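Local coordinates for TetR-like transcriptional regulator (Rhodococcus, PDB 3F1B), which probably binds cis-regulatory DNA and controls transcription as a regulator of the TetR family, at residues A13-Q18 with A44-P49; S28-G31 with T35-D38; L53-G56 with E60-A63; K107-L112 with V168-A173. All blocks are in the same frame, centred on the assembly; numbering follows the deposited sequence.

How the contacts relate
Contacts 1, 2 and 3 lie in and around the predicted helix-turn-helix motif, and contact 4 lies in the core of the C-terminal domain. Contact 1 is a surface contact of two methyl groups against polar atoms, without a hydrogen bond. Contacts 2 and 3 are partly buried and close short turns, the former with weak polar bonds, the latter with a leucine on a tyrosine ring. Contact 4 is buried and rests on one tryptophan. Helix 12-30 serves contacts 1 and 2, and helix 48-54 serves contacts 1 and 3. One sulfate touches contacts 1 and 2. Ser28 of contact 2 packs on helix 106-115 of contact 4, joining the two regions.

Contact 1: A13-Q18 with A44-P49; sequences AVREQQ and AEISKP. With SO4 (sulfate ion), chain C.
Gln18 and Ala44 mark the nearest backbone approach, with their CA atoms 6.0 Å apart, where helix 12-30 passes the turn of the predicted helix-turn-helix motif. The turn leaves helix 37-43 through a Schellman motif. Glu45 takes the positive phi (47°) that ends that helix, and Ile46 then runs extended towards helix 48-54. Two side chains of the turn reach the first helix. The methyl of Ala44 rests 4.0 Å from the carbonyl O of Gln18. Ile46 points at helix 12-30 and meets Arg15. The Arg15 chain bends at CB-CG (chi2 49°), which helps turn the guanidinium edge to Ile46. The two side chains cross obliquely, and the guanidinium end does the touching. No hydrogen bond links the two segments; the contact is van der Waals packing of methyl groups on polar atoms at the surface. Arg15 NH1 has a weak bond to Arg9 O, in the chain just ahead of the helix, and Met19 also touches Ile46. At the far end of the turn Ser47 is the N-cap of helix 48-54, with its OG bonded to Met50 N. Lys48 extends away with CG anti to its backbone N (chi1 -163°). Its NZ makes a salt bridge with Asp38 OD1 and a weak 3.4 Å hydrogen bond to sulfate O2. The Arg15-Ile46 touch is made at the guanidinium edge, near its plane, where CD1 of Ile46 lies 3.4 Å from NE and 3.7 Å from NH2 of Arg15.

Contact 2: S28-G31 with T35-D38; sequences SDRG and TSMD. With SO4 (sulfate ion), chain C.
Arg30 and Thr35 both set their first branch beside the backbone N, CG of Arg30 at chi1 -50° and OG1 of Thr35 at chi1 -84°, and this brings their groups together at the turn. The Arg30 chain bends again at chi2 and chi3 and runs along the backbone of 35-36. Its CB is 3.7 Å from Thr35 OG1, and NH2 lies 3.7 Å from Thr35 CA. NH2 gives Ser36 OG a weak 3.3 Å bond. The stronger partner of the guanidinium is Glu34 O, bonded by NE. Gly31, the first residue to leave helical angles after helix 12-30, has a positive phi, at backbone angles that would press a CB against the carbonyl O of Arg30. Its own O takes two weak bonds, from Thr35 N at 3.0 Å and from Thr35 OG1 at 3.2 Å. These close the link into the helix-turn-helix motif. Ser36 is the N-cap of helix 37-43, and its OG bonds mainly to Ala39 N. The same helix start holds a sulfate, probably from the crystallisation liquor. The backbone N of Met37, a selenomethionine, is 2.8 Å from sulfate O3, and Asp38 N is 2.8 Å from sulfate O1; both bonds are nearly straight. Two backbone N-H groups at a helix N-terminus suit an anion. The site is consistent with a place for a DNA phosphate, as the first helix of such motifs often provides, and the helix dipole would probably strengthen the pull.

Contact 3: L53-G56 with E60-A63; sequences LYYG and ELFA
Tyr55 and Leu61 make the apolar part of this contact, where the end of helix 48-54 turns into helix 58-77, the helix that follows the predicted helix-turn-helix motif. Their CA atoms are 5.3 Å apart. The side chains cross at about a right angle. Leu61 comes down on one face of the Tyr55 ring, with CG 3.6 Å from Tyr55 CG. This is a CH-pi contact: Leu61 CG is 4.0 Å from the ring centroid, 29° off the normal. Leu61 CD2 lies farther in, over the ring centre. Tyr55 CB also packs on Leu61 CB at 3.8 Å. A chi1 of -64° sets CG beside the backbone N and turns the ring face to Leu61. The other touch is van der Waals: Glu60 CG lies 3.4 Å from Tyr55 O. No hydrogen bond joins the segments. Around them, Leu20 of helix 12-30 touches both Tyr55 and Leu61, and Met37 and Ile40 pack on Leu61. Tyr55 OH makes a weak hydrogen bond with Glu16 OE1. Tyr55 thus has two characters: its ring joins the hydrophobic core of the three-helix DNA-binding domain and its hydroxyl meets a carboxylate of the first helix, a pairing that would hold the chain just after helix 48-54 near helices 12-30 and 58-77.

Contact 4: K107-L112 with V168-A173; sequences KSWMVL and VADRVA
Trp109 touches Ala169, Asp170 and Ala173, and these three residues form one side of helix 153-173. The indole CZ2 is 3.6 Å from Ala169 CB. At the other end of the ring CD1 is 4.0 Å from Ala173 CB. Between them NE1 gives Asp170 OD1 a weak hydrogen bond of 3.5 Å, bent to 149° at the hydrogen. OD1 sits at the indole edge near its plane, while the carboxylate plane is turned 87° from the ring. What sets the ring there is chi1 of 169°: CG is anti to the Trp109 backbone N, which brings the indole across to helix 153-173. The small alanines, one turn apart, accept it. The helix axes come within 10.2 Å and run roughly antiparallel. Across these two segments the Trp109 side chain spans the gap. A further shell closes round the indole: Tyr113 stacks on it, Phe98 meets it edge-to-face, and Phe73 and Val102 pack alongside, Phe98 also reaching Ala169 and Val102 reaching Ala173. Beyond the contact, Arg171 makes a salt bridge with Asp131 of the second subunit, and Val168 packs on Ala160 of that subunit. The contact thus ties helix 106-115 to a helix of the dimer interface inside the TetR-like C-terminal domain. Its chemistry is mainly apolar, with one long N-H...O bond that gives the buried indole nitrogen a polar partner and would orient the ring rather than bind strongly.

Contact 1: A13-Q18 with A44-P49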
loop_
_atom_site.group_PDB
_atom_site.type_symbol
_atom_site.label_atom_id
_atom_site.label_comp_id
_atom_site.label_asym_id
_atom_site.label_seq_id
_atom_site.Cartn_x
_atom_site.Cartn_y
_atom_site.Cartn_z
ATOM N N ALA A 13 -12.615 28.953 -8.055
ATOM C CA ALA A 13 -11.942 27.656 -8.076
ATOM C C ALA A 13 -10.860 27.544 -9.160
ATOM O O ALA A 13 -10.295 26.465 -9.364
ATOM C CB ALA A 13 -12.981 26.528 -8.199
ATOM N N VAL A 14 -10.566 28.664 -9.830
ATOM C CA VAL A 14 -9.594 28.706 -10.923
ATOM C C VAL A 14 -8.153 28.886 -10.448
ATOM O O VAL A 14 -7.250 28.226 -10.974
ATOM C CB VAL A 14 -9.943 29.782 -11.970
ATOM C CG1 VAL A 14 -9.826 31.179 -11.382
ATOM C CG2 VAL A 14 -9.057 29.628 -13.194
ATOM N N ARG A 15 -7.933 29.776 -9.476
ATOM C CA ARG A 15 -6.622 29.902 -8.859
ATOM C C ARG A 15 -6.364 28.615 -8.058
ATOM O O ARG A 15 -5.297 28.004 -8.176
ATOM C CB ARG A 15 -6.559 31.148 -7.980
ATOM C CG ARG A 15 -5.188 31.840 -7.960
ATOM C CD ARG A 15 -4.617 32.072 -9.383
ATOM N NE ARG A 15 -3.622 33.157 -9.446
ATOM C CZ ARG A 15 -3.839 34.395 -9.910
ATOM N NH1 ARG A 15 -5.031 34.756 -10.372
ATOM N NH2 ARG A 15 -2.851 35.284 -9.910
ATOM N N GLU A 16 -7.374 28.230 -7.271
ATOM C CA GLU A 16 -7.527 26.923 -6.610
ATOM C C GLU A 16 -7.028 25.736 -7.434
ATOM O O GLU A 16 -6.054 25.074 -7.068
ATOM C CB GLU A 16 -9.022 26.693 -6.373
ATOM C CG GLU A 16 -9.392 25.496 -5.513
ATOM C CD GLU A 16 -9.592 25.914 -4.062
ATOM O OE1 GLU A 16 -8.558 26.154 -3.371
ATOM O OE2 GLU A 16 -10.778 26.027 -3.631
ATOM N N GLN A 17 -7.717 25.483 -8.543
ATOM C CA GLN A 17 -7.430 24.343 -9.385
ATOM C C GLN A 17 -6.009 24.374 -9.924
ATOM O O GLN A 17 -5.395 23.310 -10.087
ATOM C CB GLN A 17 -8.482 24.165 -10.487
ATOM C CG GLN A 17 -8.006 23.517 -11.793
ATOM C CD GLN A 17 -7.821 24.544 -12.924
ATOM O OE1 GLN A 17 -8.538 24.510 -13.920
ATOM N NE2 GLN A 17 -6.881 25.479 -12.754
ATOM N N GLN A 18 -5.461 25.566 -10.155
ATOM C CA GLN A 18 -4.081 25.653 -10.612
ATOM C C GLN A 18 -3.083 25.265 -9.527
ATOM O O GLN A 18 -2.053 24.634 -9.820
ATOM C CB GLN A 18 -3.778 27.042 -11.084
ATOM C CG GLN A 18 -4.224 27.311 -12.459
ATOM C CD GLN A 18 -3.899 28.729 -12.862
ATOM O OE1 GLN A 18 -3.079 29.398 -12.215
ATOM N NE2 GLN A 18 -4.546 29.209 -13.917
ATOM N N ALA A 44 3.021 26.010 -9.848
ATOM C CA ALA A 44 1.803 26.777 -10.065
ATOM C C ALA A 44 2.128 28.155 -10.648
ATOM O O ALA A 44 1.228 28.935 -10.951
ATOM C CB ALA A 44 1.038 26.906 -8.742
ATOM N N GLU A 45 3.414 28.441 -10.786
ATOM C CA GLU A 45 3.885 29.751 -11.256
ATOM C C GLU A 45 3.197 30.926 -10.534
ATOM O O GLU A 45 2.852 31.960 -11.135
ATOM C CB GLU A 45 3.733 29.881 -12.771
ATOM C CG GLU A 45 4.032 28.599 -13.531
ATOM C CD GLU A 45 4.233 28.828 -15.020
ATOM O OE1 GLU A 45 5.158 29.583 -15.377
ATOM O OE2 GLU A 45 3.476 28.234 -15.830
ATOM N N ILE A 46 3.001 30.738 -9.232
ATOM C CA ILE A 46 2.430 31.742 -8.371
ATOM C C ILE A 46 3.496 32.086 -7.331
ATOM O O ILE A 46 4.526 31.403 -7.235
ATOM C CB ILE A 46 1.084 31.224 -7.787
ATOM C CG1 ILE A 46 0.025 32.304 -7.906
ATOM C CG2 ILE A 46 1.214 30.637 -6.374
ATOM C CD1 ILE A 46 -0.237 32.725 -9.332
ATOM N N SER A 47 3.295 33.156 -6.584
ATOM C CA SER A 47 4.274 33.528 -5.588
ATOM C C SER A 47 4.114 32.599 -4.358
ATOM O O SER A 47 3.035 32.036 -4.136
ATOM C CB SER A 47 4.104 34.999 -5.201
ATOM O OG SER A 47 3.822 35.084 -3.832
ATOM N N LYS A 48 5.194 32.431 -3.590
ATOM C CA LYS A 48 5.184 31.611 -2.382
ATOM C C LYS A 48 4.286 32.259 -1.289
ATOM O O LYS A 48 3.432 31.575 -0.709
ATOM C CB LYS A 48 6.610 31.371 -1.896
ATOM C CG LYS A 48 6.776 30.235 -0.924
ATOM C CD LYS A 48 8.279 29.946 -0.690
ATOM C CE LYS A 48 8.536 28.828 0.369
ATOM N NZ LYS A 48 9.879 28.999 1.070
ATOM N N PRO A 49 4.459 33.577 -1.028
ATOM C CA PRO A 49 3.508 34.280 -0.173
ATOM C C PRO A 49 2.043 34.036 -0.569
ATOM O O PRO A 49 1.193 33.879 0.325
ATOM C CB PRO A 49 3.875 35.766 -0.363
ATOM C CG PRO A 49 5.307 35.782 -0.792
ATOM C CD PRO A 49 5.657 34.394 -1.318
HETATM S S SO4 C . 9.132 24.989 2.149
HETATM O O1 SO4 C . 9.404 25.258 0.741
HETATM O O2 SO4 C . 8.636 26.254 2.707
HETATM O O3 SO4 C . 8.147 23.914 2.301
HETATM O O4 SO4 C . 10.358 24.593 2.836
#

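Contact 2: S28-G31 with T35-D38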
loop_
_atom_site.group_PDB
_atom_site.type_symbol
_atom_site.label_atom_id
_atom_site.label_comp_id
_atom_site.label_asym_id
_atom_site.label_seq_id
_atom_site.Cartn_x
_atom_site.Cartn_y
_atom_site.Cartn_z
ATOM N N SER A 28 3.332 13.818 -6.066
ATOM C CA SER A 28 3.504 12.520 -6.735
ATOM C C SER A 28 4.932 12.371 -7.261
ATOM O O SER A 28 5.518 11.305 -7.168
ATOM C CB SER A 28 2.467 12.279 -7.843
ATOM O OG SER A 28 2.719 13.103 -8.966
ATOM N N ASP A 29 5.492 13.450 -7.793
ATOM C CA ASP A 29 6.875 13.454 -8.227
ATOM C C ASP A 29 7.842 13.073 -7.099
ATOM O O ASP A 29 8.681 12.200 -7.271
ATOM C CB ASP A 29 7.230 14.831 -8.795
ATOM C CG ASP A 29 8.419 14.789 -9.766
ATOM O OD1 ASP A 29 8.766 13.688 -10.253
ATOM O OD2 ASP A 29 9.007 15.861 -10.057
ATOM N N ARG A 30 7.698 13.697 -5.938
ATOM C CA ARG A 30 8.761 13.687 -4.923
ATOM C C ARG A 30 8.366 13.076 -3.589
ATOM O O ARG A 30 9.229 12.833 -2.743
ATOM C CB ARG A 30 9.235 15.113 -4.644
ATOM C CG ARG A 30 9.574 15.928 -5.875
ATOM C CD ARG A 30 10.787 16.855 -5.617
ATOM N NE ARG A 30 10.564 17.835 -4.545
ATOM C CZ ARG A 30 10.736 19.153 -4.663
ATOM N NH1 ARG A 30 11.147 19.682 -5.812
ATOM N NH2 ARG A 30 10.511 19.950 -3.623
ATOM N N GLY A 31 7.077 12.865 -3.377
ATOM C CA GLY A 31 6.601 12.426 -2.080
ATOM C C GLY A 31 6.462 13.570 -1.104
ATOM O O GLY A 31 7.088 14.619 -1.293
ATOM N N THR A 35 8.722 17.059 -0.964
ATOM C CA THR A 35 8.027 18.171 -1.608
ATOM C C THR A 35 8.113 19.423 -0.724
ATOM O O THR A 35 8.002 19.321 0.489
ATOM C CB THR A 35 6.554 17.812 -1.926
ATOM O OG1 THR A 35 6.508 17.108 -3.177
ATOM C CG2 THR A 35 5.683 19.052 -2.029
ATOM N N SER A 36 8.318 20.589 -1.327
ATOM C CA SER A 36 8.394 21.826 -0.565
ATOM C C SER A 36 7.382 22.803 -1.091
ATOM O O SER A 36 6.943 22.703 -2.236
ATOM C CB SER A 36 9.789 22.445 -0.681
ATOM O OG SER A 36 10.112 22.786 -2.030
HETATM N N MSE A 37 7.009 23.754 -0.249
HETATM C CA MSE A 37 6.112 24.836 -0.671
HETATM C C MSE A 37 6.771 25.633 -1.796
HETATM O O MSE A 37 6.110 26.086 -2.724
HETATM C CB MSE A 37 5.734 25.699 0.527
HETATM C CG MSE A 37 4.856 24.950 1.511
HETATM SE SE MSE A 37 3.153 24.474 0.698
HETATM C CE MSE A 37 2.156 25.975 1.400
ATOM N N ASP A 38 8.086 25.735 -1.711
ATOM C CA ASP A 38 8.929 26.285 -2.739
ATOM C C ASP A 38 8.605 25.702 -4.098
ATOM O O ASP A 38 8.243 26.413 -5.032
ATOM C CB ASP A 38 10.379 25.911 -2.439
ATOM C CG ASP A 38 11.168 27.029 -1.769
ATOM O OD1 ASP A 38 10.761 28.221 -1.819
ATOM O OD2 ASP A 38 12.241 26.701 -1.206
HETATM S S SO4 C . 9.132 24.989 2.149
HETATM O O1 SO4 C . 9.404 25.258 0.741
HETATM O O2 SO4 C . 8.636 26.254 2.707
HETATM O O3 SO4 C . 8.147 23.914 2.301
HETATM O O4 SO4 C . 10.358 24.593 2.836
#

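Contact 3: L53-G56 with E60-A63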
loop_
_atom_site.group_PDB
_atom_site.type_symbol
_atom_site.label_atom_id
_atom_site.label_comp_id
_atom_site.label_asym_id
_atom_site.label_seq_id
_atom_site.Cartn_x
_atom_site.Cartn_y
_atom_site.Cartn_z
ATOM N N LEU A 53 -1.220 32.253 1.635
ATOM C CA LEU A 53 -2.516 32.911 1.844
ATOM C C LEU A 53 -3.714 32.001 1.483
ATOM O O LEU A 53 -4.839 32.313 1.835
ATOM C CB LEU A 53 -2.613 34.297 1.137
ATOM C CG LEU A 53 -1.659 35.435 1.520
ATOM C CD1 LEU A 53 -1.848 36.608 0.618
ATOM C CD2 LEU A 53 -1.875 35.851 2.956
ATOM N N TYR A 54 -3.466 30.891 0.786
ATOM C CA TYR A 54 -4.524 29.928 0.497
ATOM C C TYR A 54 -4.346 28.721 1.371
ATOM O O TYR A 54 -5.333 28.192 1.889
ATOM C CB TYR A 54 -4.600 29.497 -0.983
ATOM C CG TYR A 54 -5.125 30.571 -1.871
ATOM C CD1 TYR A 54 -6.475 30.619 -2.246
ATOM C CD2 TYR A 54 -4.273 31.598 -2.311
ATOM C CE1 TYR A 54 -6.957 31.681 -3.071
ATOM C CE2 TYR A 54 -4.734 32.666 -3.114
ATOM C CZ TYR A 54 -6.055 32.699 -3.503
ATOM O OH TYR A 54 -6.431 33.760 -4.310
ATOM N N TYR A 55 -3.107 28.273 1.554
ATOM C CA TYR A 55 -2.902 27.037 2.302
ATOM C C TYR A 55 -2.228 27.174 3.649
ATOM O O TYR A 55 -2.789 26.725 4.669
ATOM C CB TYR A 55 -2.367 25.902 1.415
ATOM C CG TYR A 55 -3.413 25.588 0.380
ATOM C CD1 TYR A 55 -4.553 24.828 0.728
ATOM C CD2 TYR A 55 -3.341 26.143 -0.905
ATOM C CE1 TYR A 55 -5.573 24.592 -0.188
ATOM C CE2 TYR A 55 -4.368 25.917 -1.835
ATOM C CZ TYR A 55 -5.467 25.118 -1.465
ATOM O OH TYR A 55 -6.469 24.858 -2.382
ATOM N N GLY A 56 -1.078 27.816 3.716
ATOM C CA GLY A 56 -0.637 28.170 5.060
ATOM C C GLY A 56 0.337 27.178 5.640
ATOM O O GLY A 56 1.162 27.562 6.477
ATOM N N GLU A 60 -1.520 21.114 5.146
ATOM C CA GLU A 60 -2.836 21.656 4.873
ATOM C C GLU A 60 -3.144 21.630 3.361
ATOM O O GLU A 60 -4.248 21.267 2.943
ATOM C CB GLU A 60 -2.930 23.076 5.417
ATOM C CG GLU A 60 -4.288 23.747 5.222
ATOM C CD GLU A 60 -5.215 23.544 6.401
ATOM O OE1 GLU A 60 -4.950 24.179 7.446
ATOM O OE2 GLU A 60 -6.201 22.763 6.304
ATOM N N LEU A 61 -2.151 21.989 2.556
ATOM C CA LEU A 61 -2.225 21.876 1.115
ATOM C C LEU A 61 -2.343 20.414 0.696
ATOM O O LEU A 61 -3.078 20.060 -0.230
ATOM C CB LEU A 61 -0.960 22.475 0.496
ATOM C CG LEU A 61 -1.119 23.100 -0.888
ATOM C CD1 LEU A 61 0.219 23.323 -1.554
ATOM C CD2 LEU A 61 -2.056 22.318 -1.779
ATOM N N PHE A 62 -1.596 19.567 1.405
ATOM C CA PHE A 62 -1.594 18.137 1.168
ATOM C C PHE A 62 -2.942 17.550 1.461
ATOM O O PHE A 62 -3.381 16.690 0.752
ATOM C CB PHE A 62 -0.570 17.405 2.036
ATOM C CG PHE A 62 -0.451 15.973 1.676
ATOM C CD1 PHE A 62 0.123 15.600 0.462
ATOM C CD2 PHE A 62 -0.962 14.998 2.490
ATOM C CE1 PHE A 62 0.229 14.267 0.083
ATOM C CE2 PHE A 62 -0.860 13.646 2.131
ATOM C CZ PHE A 62 -0.263 13.281 0.918
ATOM N N ALA A 63 -3.598 18.000 2.512
ATOM C CA ALA A 63 -4.949 17.524 2.779
ATOM C C ALA A 63 -5.950 18.071 1.719
ATOM O O ALA A 63 -6.873 17.363 1.325
ATOM C CB ALA A 63 -5.369 17.937 4.207
#

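Contact 4: K107-L112 with V168-A173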
loop_
_atom_site.group_PDB
_atom_site.type_symbol
_atom_site.label_atom_id
_atom_site.label_comp_id
_atom_site.label_asym_id
_atom_site.label_seq_id
_atom_site.Cartn_x
_atom_site.Cartn_y
_atom_site.Cartn_z
ATOM N N LYS A 107 -1.083 10.618 -11.492
ATOM C CA LYS A 107 -0.439 11.430 -10.500
ATOM C C LYS A 107 -1.285 11.427 -9.206
ATOM O O LYS A 107 -0.754 11.430 -8.078
ATOM C CB LYS A 107 -0.196 12.808 -11.103
ATOM C CG LYS A 107 1.004 12.845 -12.068
ATOM C CD LYS A 107 0.723 13.552 -13.435
ATOM C CE LYS A 107 0.611 12.544 -14.652
ATOM N NZ LYS A 107 -0.795 12.032 -14.893
ATOM N N SER A 108 -2.600 11.364 -9.383
ATOM C CA SER A 108 -3.493 11.513 -8.280
ATOM C C SER A 108 -3.708 10.180 -7.623
ATOM O O SER A 108 -3.952 10.125 -6.409
ATOM C CB SER A 108 -4.815 12.137 -8.712
ATOM O OG SER A 108 -5.164 11.745 -10.022
ATOM N N TRP A 109 -3.580 9.109 -8.407
ATOM C CA TRP A 109 -3.561 7.784 -7.850
ATOM C C TRP A 109 -2.359 7.603 -6.953
ATOM O O TRP A 109 -2.479 7.025 -5.879
ATOM C CB TRP A 109 -3.512 6.729 -8.939
ATOM C CG TRP A 109 -3.232 5.388 -8.360
ATOM C CD1 TRP A 109 -2.105 4.646 -8.530
ATOM C CD2 TRP A 109 -4.095 4.627 -7.449
ATOM N NE1 TRP A 109 -2.213 3.456 -7.808
ATOM C CE2 TRP A 109 -3.425 3.420 -7.153
ATOM C CE3 TRP A 109 -5.358 4.868 -6.858
ATOM C CZ2 TRP A 109 -3.966 2.446 -6.285
ATOM C CZ3 TRP A 109 -5.880 3.912 -5.996
ATOM C CH2 TRP A 109 -5.183 2.703 -5.724
HETATM N N MSE A 110 -1.208 8.109 -7.379
HETATM C CA MSE A 110 -0.017 8.036 -6.550
HETATM C C MSE A 110 -0.125 8.739 -5.208
HETATM O O MSE A 110 0.283 8.168 -4.174
HETATM C CB MSE A 110 1.190 8.572 -7.296
HETATM C CG MSE A 110 1.693 7.574 -8.302
HETATM SE SE MSE A 110 2.914 8.462 -9.510
HETATM C CE MSE A 110 4.516 8.330 -8.366
ATOM N N VAL A 111 -0.661 9.973 -5.211
ATOM C CA VAL A 111 -0.870 10.717 -3.961
ATOM C C VAL A 111 -1.829 9.897 -3.057
ATOM O O VAL A 111 -1.568 9.677 -1.851
ATOM C CB VAL A 111 -1.325 12.169 -4.259
ATOM C CG1 VAL A 111 -1.830 12.862 -3.019
ATOM C CG2 VAL A 111 -0.164 12.983 -4.868
ATOM N N LEU A 112 -2.875 9.354 -3.669
ATOM C CA LEU A 112 -3.921 8.677 -2.936
ATOM C C LEU A 112 -3.425 7.376 -2.336
ATOM O O LEU A 112 -3.593 7.127 -1.149
ATOM C CB LEU A 112 -5.097 8.387 -3.852
ATOM C CG LEU A 112 -6.326 9.271 -3.767
ATOM C CD1 LEU A 112 -6.178 10.609 -3.046
ATOM C CD2 LEU A 112 -6.894 9.450 -5.142
ATOM N N VAL A 168 -2.640 -3.735 -8.840
ATOM C CA VAL A 168 -2.840 -3.811 -10.293
ATOM C C VAL A 168 -3.024 -2.375 -10.857
ATOM O O VAL A 168 -2.405 -2.016 -11.856
ATOM C CB VAL A 168 -4.023 -4.776 -10.655
ATOM C CG1 VAL A 168 -4.531 -4.536 -12.074
ATOM C CG2 VAL A 168 -3.568 -6.253 -10.530
ATOM N N ALA A 169 -3.843 -1.585 -10.167
ATOM C CA ALA A 169 -3.971 -0.180 -10.399
ATOM C C ALA A 169 -2.589 0.431 -10.576
ATOM O O ALA A 169 -2.374 1.125 -11.561
ATOM C CB ALA A 169 -4.715 0.479 -9.256
ATOM N N ASP A 170 -1.652 0.159 -9.672
ATOM C CA ASP A 170 -0.237 0.638 -9.824
ATOM C C ASP A 170 0.345 0.379 -11.193
ATOM O O ASP A 170 0.944 1.233 -11.792
ATOM C CB ASP A 170 0.706 -0.080 -8.854
ATOM C CG ASP A 170 1.304 0.835 -7.813
ATOM O OD1 ASP A 170 0.982 2.053 -7.825
ATOM O OD2 ASP A 170 2.113 0.329 -6.967
ATOM N N ARG A 171 0.196 -0.837 -11.674
ATOM C CA ARG A 171 0.689 -1.176 -12.987
ATOM C C ARG A 171 -0.149 -0.531 -14.114
ATOM O O ARG A 171 0.410 -0.147 -15.125
ATOM C CB ARG A 171 0.758 -2.696 -13.151
ATOM C CG ARG A 171 1.768 -3.350 -12.239
ATOM C CD ARG A 171 3.195 -3.114 -12.680
ATOM N NE ARG A 171 4.096 -3.217 -11.526
ATOM C CZ ARG A 171 5.064 -4.133 -11.359
ATOM N NH1 ARG A 171 5.325 -5.082 -12.274
ATOM N NH2 ARG A 171 5.795 -4.089 -10.255
ATOM N N VAL A 172 -1.464 -0.438 -13.954
ATOM C CA VAL A 172 -2.277 0.345 -14.858
ATOM C C VAL A 172 -1.787 1.816 -14.889
ATOM O O VAL A 172 -1.469 2.321 -15.944
ATOM C CB VAL A 172 -3.792 0.234 -14.516
ATOM C CG1 VAL A 172 -4.590 1.321 -15.201
ATOM C CG2 VAL A 172 -4.307 -1.139 -14.874
ATOM N N ALA A 173 -1.662 2.484 -13.746
ATOM C CA ALA A 173 -1.139 3.879 -13.727
ATOM C C ALA A 173 0.185 3.993 -14.456
ATOM O O ALA A 173 0.477 5.001 -15.052
ATOM C CB ALA A 173 -0.982 4.388 -12.311
#